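Local coordinates for bifunctional protein PutA (Bdellovibrio bacteriovorus, PDB 5UR2), which probably oxidises L-proline to L-glutamate in two steps, pairing a flavin-dependent proline dehydrogenase with an NAD-dependent L-glutamate gamma-semialdehyde dehydrogenase, at residues 52-57 with 419-424; 60-65 with 908-913. One frame throughout, in Å; residues are numbered along the deposited sequence.

Contact 1: 52-57 with 419-424; sequences NMFRFV and RLLENT. With P5F (N-propargylglycine-modified flavin adenine dinucleotide), chain F.
Phe54 on helix 47-59 and Leu420 near the C-terminal end of helix 409-423 mark the nearest approach of the two backbones, with their CA atoms 7.8 Å apart. One aromatic ring does nearly all the bridging. With CG beside its backbone N (chi1 -69°), Phe54 places its ring against Leu420, Leu421 and Thr424. Leu420 lies over one face, its CB displaced toward the rim and 3.7 Å from Phe54 CZ, a CH-pi contact. Leu421 approaches the edge instead: its CD2 lies in the ring plane, 3.5 Å from Phe54 CE2. Thr424 OG1 is also at the edge, near CZ, but its polar partner lies one turn back in its own segment, since it donates to Leu420 O at 2.8 Å. That carbonyl takes Thr424 N as well, from the opposite face of its plane, and the oxygen is thus gripped by two donors. On another side of the same turn, Glu422 OE2 lies 2.9 Å from the ribose O3B of the modified flavin. The pattern is apolar helix packing in which an N-terminal-domain helix covers the helix following the eighth strand of the proline dehydrogenase (beta/alpha)8 barrel, a helix that also lines the flavin pocket.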
ATOM      1  N   ASN B  52       1.411   2.378  34.122  1.00 39.32           N
ATOM      2  CA  ASN B  52       1.493   3.764  34.568  1.00 43.45           C
ATOM      3  C   ASN B  52       1.994   3.872  36.005  1.00 42.49           C
ATOM      4  O   ASN B  52       2.776   4.775  36.325  1.00 43.85           O
ATOM      5  CB  ASN B  52       0.136   4.448  34.418  1.00 44.49           C
ATOM      6  CG  ASN B  52      -0.255   4.650  32.967  1.00 53.67           C
ATOM      7  OD1 ASN B  52       0.594   4.641  32.073  1.00 55.91           O
ATOM      8  ND2 ASN B  52      -1.545   4.842  32.724  1.00 58.96           N
ATOM      9  N   MET B  53       1.557   2.976  36.891  1.00 43.71           N
ATOM     10  CA  MET B  53       1.991   3.093  38.280  1.00 40.57           C
ATOM     11  C   MET B  53       3.478   2.791  38.409  1.00 38.81           C
ATOM     12  O   MET B  53       4.189   3.473  39.159  1.00 37.42           O
ATOM     13  CB  MET B  53       1.146   2.201  39.195  1.00 42.82           C
ATOM     14  CG  MET B  53       1.560   2.256  40.678  1.00 48.84           C
ATOM     15  SD  MET B  53       1.518   3.901  41.471  1.00 53.25           S
ATOM     16  CE  MET B  53      -0.225   4.298  41.365  1.00 53.01           C
ATOM     17  N   PHE B  54       3.972   1.779  37.688  1.00 36.00           N
ATOM     18  CA  PHE B  54       5.393   1.445  37.786  1.00 36.61           C
ATOM     19  C   PHE B  54       6.274   2.520  37.146  1.00 34.85           C
ATOM     20  O   PHE B  54       7.370   2.802  37.643  1.00 34.36           O
ATOM     21  CB  PHE B  54       5.683   0.089  37.131  1.00 39.94           C
ATOM     22  CG  PHE B  54       5.105  -1.100  37.867  1.00 42.90           C
ATOM     23  CD1 PHE B  54       4.252  -0.942  38.949  1.00 43.83           C
ATOM     24  CD2 PHE B  54       5.453  -2.390  37.484  1.00 44.65           C
ATOM     25  CE1 PHE B  54       3.730  -2.045  39.615  1.00 44.50           C
ATOM     26  CE2 PHE B  54       4.940  -3.500  38.153  1.00 42.44           C
ATOM     27  CZ  PHE B  54       4.081  -3.331  39.212  1.00 39.90           C
ATOM     28  N   ARG B  55       5.821   3.123  36.040  1.00 28.91           N
ATOM     29  CA  ARG B  55       6.567   4.216  35.427  1.00 31.70           C
ATOM     30  C   ARG B  55       6.568   5.446  36.318  1.00 30.74           C
ATOM     31  O   ARG B  55       7.596   6.125  36.457  1.00 30.31           O
ATOM     32  CB  ARG B  55       5.967   4.564  34.067  1.00 37.94           C
ATOM     33  CG  ARG B  55       6.241   3.522  32.998  1.00 41.52           C
ATOM     34  CD  ARG B  55       5.659   3.927  31.658  1.00 37.93           C
ATOM     35  NE  ARG B  55       6.150   3.052  30.596  1.00 40.39           N
ATOM     36  CZ  ARG B  55       5.731   3.108  29.341  1.00 33.59           C
ATOM     37  NH1 ARG B  55       4.810   3.999  29.002  1.00 31.91           N
ATOM     38  NH2 ARG B  55       6.221   2.271  28.433  1.00 29.83           N
ATOM     39  N   PHE B  56       5.426   5.748  36.930  1.00 31.87           N
ATOM     40  CA  PHE B  56       5.373   6.878  37.847  1.00 34.81           C
ATOM     41  C   PHE B  56       6.347   6.674  38.997  1.00 33.01           C
ATOM     42  O   PHE B  56       7.140   7.564  39.321  1.00 36.43           O
ATOM     43  CB  PHE B  56       3.963   7.058  38.398  1.00 28.84           C
ATOM     44  CG  PHE B  56       3.847   8.211  39.339  1.00 39.81           C
ATOM     45  CD1 PHE B  56       3.670   9.491  38.848  1.00 45.09           C
ATOM     46  CD2 PHE B  56       3.982   8.033  40.707  1.00 36.32           C
ATOM     47  CE1 PHE B  56       3.580  10.570  39.702  1.00 45.40           C
ATOM     48  CE2 PHE B  56       3.904   9.110  41.566  1.00 41.61           C
ATOM     49  CZ  PHE B  56       3.704  10.381  41.066  1.00 45.99           C
ATOM     50  N   VAL B  57       6.326   5.486  39.600  1.00 33.47           N
ATOM     51  CA  VAL B  57       7.255   5.200  40.688  1.00 34.71           C
ATOM     52  C   VAL B  57       8.685   5.366  40.207  1.00 32.41           C
ATOM     53  O   VAL B  57       9.537   5.908  40.923  1.00 38.33           O
ATOM     54  CB  VAL B  57       6.991   3.792  41.255  1.00 29.71           C
ATOM     55  CG1 VAL B  57       8.082   3.379  42.235  1.00 30.04           C
ATOM     56  CG2 VAL B  57       5.644   3.770  41.940  1.00 29.38           C
ATOM     57  N   ARG B 419      11.205  -5.245  42.532  1.00 23.56           N
ATOM     58  CA  ARG B 419      10.379  -5.991  43.484  1.00 33.83           C
ATOM     59  C   ARG B 419       8.914  -6.003  43.059  1.00 34.22           C
ATOM     60  O   ARG B 419       8.272  -7.060  43.054  1.00 30.64           O
ATOM     61  CB  ARG B 419      10.519  -5.398  44.892  1.00 31.65           C
ATOM     62  CG  ARG B 419      11.961  -5.145  45.312  1.00 35.31           C
ATOM     63  CD  ARG B 419      12.645  -6.368  45.888  1.00 41.68           C
ATOM     64  NE  ARG B 419      12.537  -7.571  45.069  1.00 44.62           N
ATOM     65  CZ  ARG B 419      13.304  -7.845  44.019  1.00 45.00           C
ATOM     66  NH1 ARG B 419      14.241  -6.990  43.628  1.00 44.59           N
ATOM     67  NH2 ARG B 419      13.129  -8.984  43.360  1.00 43.19           N
ATOM     68  N   LEU B 420       8.372  -4.838  42.675  1.00 30.64           N
ATOM     69  CA  LEU B 420       6.993  -4.784  42.195  1.00 36.68           C
ATOM     70  C   LEU B 420       6.789  -5.681  40.981  1.00 31.01           C
ATOM     71  O   LEU B 420       5.769  -6.372  40.874  1.00 38.74           O
ATOM     72  CB  LEU B 420       6.590  -3.343  41.863  1.00 41.99           C
ATOM     73  CG  LEU B 420       6.170  -2.432  43.017  1.00 51.09           C
ATOM     74  CD1 LEU B 420       6.151  -0.996  42.544  1.00 53.73           C
ATOM     75  CD2 LEU B 420       4.779  -2.825  43.536  1.00 48.88           C
ATOM     76  N   LEU B 421       7.745  -5.687  40.055  1.00 25.76           N
ATOM     77  CA  LEU B 421       7.615  -6.530  38.872  1.00 31.73           C
ATOM     78  C   LEU B 421       7.585  -8.007  39.245  1.00 33.40           C
ATOM     79  O   LEU B 421       6.693  -8.744  38.813  1.00 30.32           O
ATOM     80  CB  LEU B 421       8.763  -6.256  37.905  1.00 34.88           C
ATOM     81  CG  LEU B 421       8.591  -4.936  37.153  1.00 45.84           C
ATOM     82  CD1 LEU B 421       9.858  -4.596  36.396  1.00 53.05           C
ATOM     83  CD2 LEU B 421       7.396  -5.022  36.225  1.00 47.95           C
ATOM     84  N   GLU B 422       8.524  -8.449  40.086  1.00 30.43           N
ATOM     85  CA  GLU B 422       8.565  -9.856  40.474  1.00 33.84           C
ATOM     86  C   GLU B 422       7.303 -10.271  41.233  1.00 37.37           C
ATOM     87  O   GLU B 422       6.714 -11.325  40.960  1.00 33.01           O
ATOM     88  CB  GLU B 422       9.800 -10.128  41.331  1.00 35.81           C
ATOM     89  CG  GLU B 422      10.017 -11.601  41.579  1.00 45.45           C
ATOM     90  CD  GLU B 422      10.207 -12.377  40.283  1.00 51.47           C
ATOM     91  OE1 GLU B 422       9.343 -13.238  39.973  1.00 53.14           O
ATOM     92  OE2 GLU B 422      11.192 -12.083  39.555  1.00 50.52           O
ATOM     93  N   ASN B 423       6.872  -9.450  42.190  1.00 29.46           N
ATOM     94  CA  ASN B 423       5.769  -9.843  43.055  1.00 30.68           C
ATOM     95  C   ASN B 423       4.433  -9.850  42.321  1.00 37.73           C
ATOM     96  O   ASN B 423       3.517 -10.569  42.731  1.00 46.84           O
ATOM     97  CB  ASN B 423       5.707  -8.914  44.267  1.00 36.99           C
ATOM     98  CG  ASN B 423       6.899  -9.074  45.180  1.00 43.39           C
ATOM     99  OD1 ASN B 423       7.596 -10.083  45.136  1.00 42.51           O
ATOM    100  ND2 ASN B 423       7.147  -8.068  46.007  1.00 49.39           N
ATOM    101  N   THR B 424       4.289  -9.073  41.249  1.00 34.91           N
ATOM    102  CA  THR B 424       3.055  -9.080  40.462  1.00 36.29           C
ATOM    103  C   THR B 424       3.127 -10.003  39.256  1.00 38.31           C
ATOM    104  O   THR B 424       2.180 -10.034  38.461  1.00 38.50           O
ATOM    105  CB  THR B 424       2.702  -7.671  39.965  1.00 26.39           C
ATOM    106  OG1 THR B 424       3.746  -7.195  39.091  1.00 27.36           O
ATOM    107  CG2 THR B 424       2.508  -6.730  41.145  1.00 28.27           C
TER
HETATM  108  PA  P5F F1001       9.875 -18.131  42.220  1.00 25.26           P
HETATM  109  O1A P5F F1001       9.783 -19.630  42.662  1.00 30.61           O
HETATM  110  O2A P5F F1001       8.635 -17.407  42.040  1.00 23.04           O
HETATM  111  O5B P5F F1001      10.525 -17.900  40.882  1.00 24.68           O
HETATM  112  C5B P5F F1001      10.407 -16.718  40.100  1.00 16.78           C
HETATM  113  C4B P5F F1001      11.484 -16.751  39.006  1.00 20.64           C
HETATM  114  O4B P5F F1001      11.214 -17.671  37.975  1.00 25.39           O
HETATM  115  C3B P5F F1001      11.756 -15.464  38.282  1.00 17.28           C
HETATM  116  O3B P5F F1001      12.521 -14.590  39.019  1.00 18.70           O
HETATM  117  C2B P5F F1001      12.445 -15.925  37.061  1.00 17.09           C
HETATM  118  O2B P5F F1001      13.780 -16.159  37.350  1.00 18.70           O
HETATM  119  C1B P5F F1001      11.775 -17.221  36.773  1.00 22.79           C
HETATM  120  N9A P5F F1001      10.720 -17.142  35.796  1.00 19.76           N
HETATM  121  C8A P5F F1001       9.577 -16.354  35.836  1.00 21.14           C
HETATM  122  N7A P5F F1001       8.850 -16.604  34.740  1.00 23.15           N
HETATM  123  C5A P5F F1001       9.481 -17.571  33.955  1.00 21.13           C
HETATM  124  C6A P5F F1001       9.209 -18.187  32.736  1.00 30.15           C
HETATM  125  N6A P5F F1001       8.015 -17.870  32.004  1.00 28.95           N
HETATM  126  N1A P5F F1001      10.063 -19.093  32.222  1.00 25.32           N
HETATM  127  C2A P5F F1001      11.196 -19.430  32.875  1.00 17.31           C
HETATM  128  N3A P5F F1001      11.504 -18.822  34.057  1.00 20.52           N
HETATM  129  C4A P5F F1001      10.691 -17.918  34.616  1.00 11.73           C
HETATM  130  N1  P5F F1001      19.067 -12.760  40.440  1.00 32.81           N
HETATM  131  C2  P5F F1001      20.121 -12.670  39.458  1.00 27.86           C
HETATM  132  O2  P5F F1001      19.805 -12.914  38.140  1.00 28.25           O
HETATM  133  N3  P5F F1001      21.462 -12.345  39.840  1.00 42.77           N
HETATM  134  C4  P5F F1001      21.820 -12.092  41.188  1.00 45.20           C
HETATM  135  O4  P5F F1001      23.151 -11.780  41.492  1.00 38.12           O
HETATM  136  C4X P5F F1001      20.708 -12.178  42.225  1.00 42.68           C
HETATM  137  N5  P5F F1001      20.930 -11.806  43.621  1.00 44.45           N
HETATM  138  C5X P5F F1001      19.953 -12.334  44.593  1.00 44.35           C
HETATM  139  C6  P5F F1001      20.346 -12.502  46.026  1.00 35.93           C
HETATM  140  C7  P5F F1001      19.439 -13.089  46.944  1.00 36.35           C
HETATM  141  C7M P5F F1001      19.850 -13.254  48.391  1.00 38.53           C
HETATM  142  C8  P5F F1001      18.151 -13.526  46.510  1.00 37.04           C
HETATM  143  C8M P5F F1001      17.163 -14.158  47.457  1.00 35.48           C
HETATM  144  C9  P5F F1001      17.772 -13.373  45.155  1.00 44.42           C
HETATM  145  C9A P5F F1001      18.718 -12.753  44.184  1.00 44.53           C
HETATM  146  N10 P5F F1001      18.332 -12.618  42.778  1.00 42.88           N
HETATM  147  C10 P5F F1001      19.401 -12.500  41.827  1.00 37.02           C
HETATM  148  C1' P5F F1001      16.935 -12.787  42.307  1.00 45.64           C
HETATM  149  C2' P5F F1001      16.561 -14.254  42.094  1.00 38.89           C
HETATM  150  O2' P5F F1001      17.272 -14.735  41.018  1.00 37.21           O
HETATM  151  C3' P5F F1001      15.070 -14.514  41.871  1.00 40.40           C
HETATM  152  O3' P5F F1001      14.680 -13.864  40.719  1.00 41.32           O
HETATM  153  C4' P5F F1001      14.158 -14.045  42.996  1.00 38.78           C
HETATM  154  O4' P5F F1001      14.892 -14.105  44.170  1.00 37.99           O
HETATM  155  C5' P5F F1001      12.799 -14.765  43.089  1.00 38.49           C
HETATM  156  O5' P5F F1001      12.870 -16.156  42.843  1.00 40.31           O
HETATM  157  P   P5F F1001      12.065 -17.299  43.667  1.00 31.20           P
HETATM  158  O1P P5F F1001      12.714 -18.732  43.764  1.00 39.18           O
HETATM  159  O2P P5F F1001      11.784 -16.527  45.010  1.00 31.65           O
HETATM  160  O3P P5F F1001      10.531 -17.132  43.107  1.00 26.14           O
HETATM  161  C21 P5F F1001      21.298  -9.264  43.122  1.00 57.11           C
HETATM  162  C22 P5F F1001      21.202 -10.572  43.444  1.00 60.85           C
HETATM  163  C23 P5F F1001      22.372  -8.756  42.145  1.00 57.60           C

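Contact 2: 60-65 with 908-913; sequences LPSINS and FSRSPA
Arg910 and Ser62 are the two residues that meet here, and they show how a small contact, burying 59 Å² in all, can rest on a single long side chain. From its CA the arginine sets out toward the 60-65 segment. CB leads to a CG lying beside the backbone N, CD continues the chain in extended form, and only then does the chain bend (chi3 -70°), swinging NE and the guanidinium round. NE donates to the backbone oxygen of Asp758, the strongest polar partner of the group. One terminal nitrogen, NH1, forms a salt bridge with Asp58 OD2, from the last turn of helix 47-59. The other, NH2, reaches across to Ser62, whose OG lies at the guanidinium edge, near its plane, 3.1 Å from NH2. This bond is weak, bent to 122° at the hydrogen, and NH2 also stands 3.5 Å from Ser62 CB. Held at several points, the buried guanidinium has little freedom to rotate, and the salt bridge to Asp58 probably offsets its charge.

Serines flank Arg910 in the sequence and bond to the backbone around it. Ser909 OG accepts from Ser911 N at 3.1 Å, making an ST turn, and Ser911 is the N-cap of the following helix. Ser62 ends the short 3-10 segment 60-62, closed by a bond from Ile63 N to Leu60 O. The contact thus joins the connection between helices 47-59 and 66-76 of the N-terminal domain to the turn in the aldehyde dehydrogenase region between strand 901-908, which pairs in parallel with strand 751-755, and helix 912-921.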
ATOM      1  N   LEU B  60       9.625   9.235  39.888  1.00 31.54           N
ATOM      2  CA  LEU B  60       9.396  10.105  41.044  1.00 40.31           C
ATOM      3  C   LEU B  60      10.659  10.683  41.679  1.00 40.27           C
ATOM      4  O   LEU B  60      10.695  11.903  41.913  1.00 36.10           O
ATOM      5  CB  LEU B  60       8.562   9.359  42.096  1.00 36.47           C
ATOM      6  CG  LEU B  60       8.186  10.231  43.294  1.00 42.46           C
ATOM      7  CD1 LEU B  60       7.345  11.447  42.870  1.00 38.77           C
ATOM      8  CD2 LEU B  60       7.468   9.413  44.349  1.00 45.96           C
ATOM      9  N   PRO B  61      11.711   9.912  41.979  1.00 41.51           N
ATOM     10  CA  PRO B  61      12.866  10.517  42.670  1.00 40.01           C
ATOM     11  C   PRO B  61      13.661  11.493  41.810  1.00 40.93           C
ATOM     12  O   PRO B  61      14.525  12.194  42.349  1.00 42.95           O
ATOM     13  CB  PRO B  61      13.719   9.302  43.063  1.00 34.84           C
ATOM     14  CG  PRO B  61      13.387   8.276  42.053  1.00 30.23           C
ATOM     15  CD  PRO B  61      11.930   8.476  41.709  1.00 35.80           C
ATOM     16  N   SER B  62      13.397  11.577  40.510  1.00 42.36           N
ATOM     17  CA  SER B  62      14.067  12.545  39.647  1.00 45.06           C
ATOM     18  C   SER B  62      13.333  13.882  39.560  1.00 47.08           C
ATOM     19  O   SER B  62      13.828  14.800  38.899  1.00 53.84           O
ATOM     20  CB  SER B  62      14.260  11.960  38.241  1.00 41.88           C
ATOM     21  OG  SER B  62      15.193  10.877  38.268  1.00 43.73           O
ATOM     22  N   ILE B  63      12.190  14.018  40.222  1.00 41.50           N
ATOM     23  CA  ILE B  63      11.378  15.228  40.182  1.00 45.66           C
ATOM     24  C   ILE B  63      11.691  16.077  41.411  1.00 54.73           C
ATOM     25  O   ILE B  63      11.658  15.580  42.542  1.00 60.81           O
ATOM     26  CB  ILE B  63       9.883  14.875  40.119  1.00 40.65           C
ATOM     27  CG1 ILE B  63       9.629  13.891  38.975  1.00 42.51           C
ATOM     28  CG2 ILE B  63       9.047  16.114  39.983  1.00 34.90           C
ATOM     29  CD1 ILE B  63       8.221  13.380  38.904  1.00 45.02           C
ATOM     30  N   ASN B  64      12.003  17.357  41.192  1.00 56.87           N
ATOM     31  CA  ASN B  64      12.532  18.220  42.243  1.00 60.13           C
ATOM     32  C   ASN B  64      11.637  19.428  42.535  1.00 69.39           C
ATOM     33  O   ASN B  64      12.140  20.508  42.855  1.00 77.08           O
ATOM     34  CB  ASN B  64      13.947  18.683  41.893  1.00 52.80           C
ATOM     35  N   SER B  65      10.314  19.278  42.425  1.00 66.08           N
ATOM     36  CA  SER B  65       9.399  20.344  42.833  1.00 62.54           C
ATOM     37  C   SER B  65       8.012  19.748  42.994  1.00 53.95           C
ATOM     38  O   SER B  65       7.656  18.780  42.319  1.00 50.41           O
ATOM     39  CB  SER B  65       9.343  21.521  41.843  1.00 66.86           C
ATOM     40  OG  SER B  65       8.243  21.415  40.949  1.00 67.27           O
ATOM     41  N   PHE B 908      14.536  12.375  25.455  1.00 20.35           N
ATOM     42  CA  PHE B 908      14.517  11.548  26.652  1.00 20.39           C
ATOM     43  C   PHE B 908      13.620  12.240  27.665  1.00 27.37           C
ATOM     44  O   PHE B 908      13.901  13.366  28.086  1.00 29.17           O
ATOM     45  CB  PHE B 908      15.922  11.328  27.215  1.00 20.44           C
ATOM     46  CG  PHE B 908      16.735  10.352  26.416  1.00 31.91           C
ATOM     47  CD1 PHE B 908      17.458  10.773  25.310  1.00 30.60           C
ATOM     48  CD2 PHE B 908      16.751   9.004  26.746  1.00 26.87           C
ATOM     49  CE1 PHE B 908      18.199   9.856  24.549  1.00 27.97           C
ATOM     50  CE2 PHE B 908      17.484   8.088  25.993  1.00 29.22           C
ATOM     51  CZ  PHE B 908      18.214   8.515  24.893  1.00 23.51           C
ATOM     52  N   SER B 909      12.528  11.584  28.026  1.00 28.29           N
ATOM     53  CA  SER B 909      11.564  12.198  28.913  1.00 25.88           C
ATOM     54  C   SER B 909      10.730  11.104  29.543  1.00 30.70           C
ATOM     55  O   SER B 909      10.513  10.043  28.947  1.00 32.02           O
ATOM     56  CB  SER B 909      10.659  13.191  28.177  1.00 26.52           C
ATOM     57  OG  SER B 909       9.674  13.716  29.058  1.00 26.87           O
ATOM     58  N   ARG B 910      10.257  11.371  30.749  1.00 30.62           N
ATOM     59  CA  ARG B 910       9.333  10.463  31.405  1.00 30.35           C
ATOM     60  C   ARG B 910       8.042  11.181  31.762  1.00 30.62           C
ATOM     61  O   ARG B 910       7.362  10.831  32.724  1.00 29.40           O
ATOM     62  CB  ARG B 910      10.000   9.804  32.609  1.00 25.79           C
ATOM     63  CG  ARG B 910      11.070   8.820  32.125  1.00 23.92           C
ATOM     64  CD  ARG B 910      11.797   8.125  33.236  1.00 28.84           C
ATOM     65  NE  ARG B 910      12.673   9.034  33.958  1.00 32.41           N
ATOM     66  CZ  ARG B 910      13.378   8.678  35.027  1.00 34.11           C
ATOM     67  NH1 ARG B 910      13.297   7.431  35.479  1.00 28.94           N
ATOM     68  NH2 ARG B 910      14.152   9.563  35.646  1.00 28.98           N
ATOM     69  N   SER B 911       7.699  12.176  30.949  1.00 32.21           N
ATOM     70  CA  SER B 911       6.433  12.873  30.995  1.00 35.50           C
ATOM     71  C   SER B 911       5.602  12.473  29.790  1.00 33.31           C
ATOM     72  O   SER B 911       5.988  12.775  28.647  1.00 30.21           O
ATOM     73  CB  SER B 911       6.642  14.386  31.003  1.00 36.81           C
ATOM     74  OG  SER B 911       5.456  15.046  30.597  1.00 32.89           O
ATOM     75  N   PRO B 912       4.466  11.810  29.994  1.00 33.91           N
ATOM     76  CA  PRO B 912       3.599  11.481  28.846  1.00 37.70           C
ATOM     77  C   PRO B 912       3.188  12.690  28.016  1.00 37.97           C
ATOM     78  O   PRO B 912       3.168  12.602  26.783  1.00 33.66           O
ATOM     79  CB  PRO B 912       2.395  10.804  29.515  1.00 37.34           C
ATOM     80  CG  PRO B 912       2.990  10.179  30.780  1.00 35.80           C
ATOM     81  CD  PRO B 912       4.016  11.180  31.248  1.00 33.19           C
ATOM     82  N   ALA B 913       2.868  13.822  28.647  1.00 36.98           N
ATOM     83  CA  ALA B 913       2.411  14.982  27.878  1.00 34.79           C
ATOM     84  C   ALA B 913       3.556  15.629  27.109  1.00 32.46           C
ATOM     85  O   ALA B 913       3.362  16.115  25.990  1.00 36.74           O
ATOM     86  CB  ALA B 913       1.746  16.009  28.802  1.00 32.65           C
TER

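How the contacts relate
From the N terminus, the chain first supplies 52-57 on helix 47-59, then 60-65 in the connection that follows. Contact 1 closes when the chain returns at 419-424, after 361 intervening residues that include the whole eight-stranded barrel. Contact 2 closes much later, at 908-913, after 842 residues. The first halves come in the order 1, 2 and so do the second, so the two loops cross. Their centres are 16 Å apart, and the second subunit touches both. Together they illustrate how one small N-terminal helical region can be packed against the proline dehydrogenase barrel through helix 47-59 and against the aldehyde dehydrogenase region through the connection that follows.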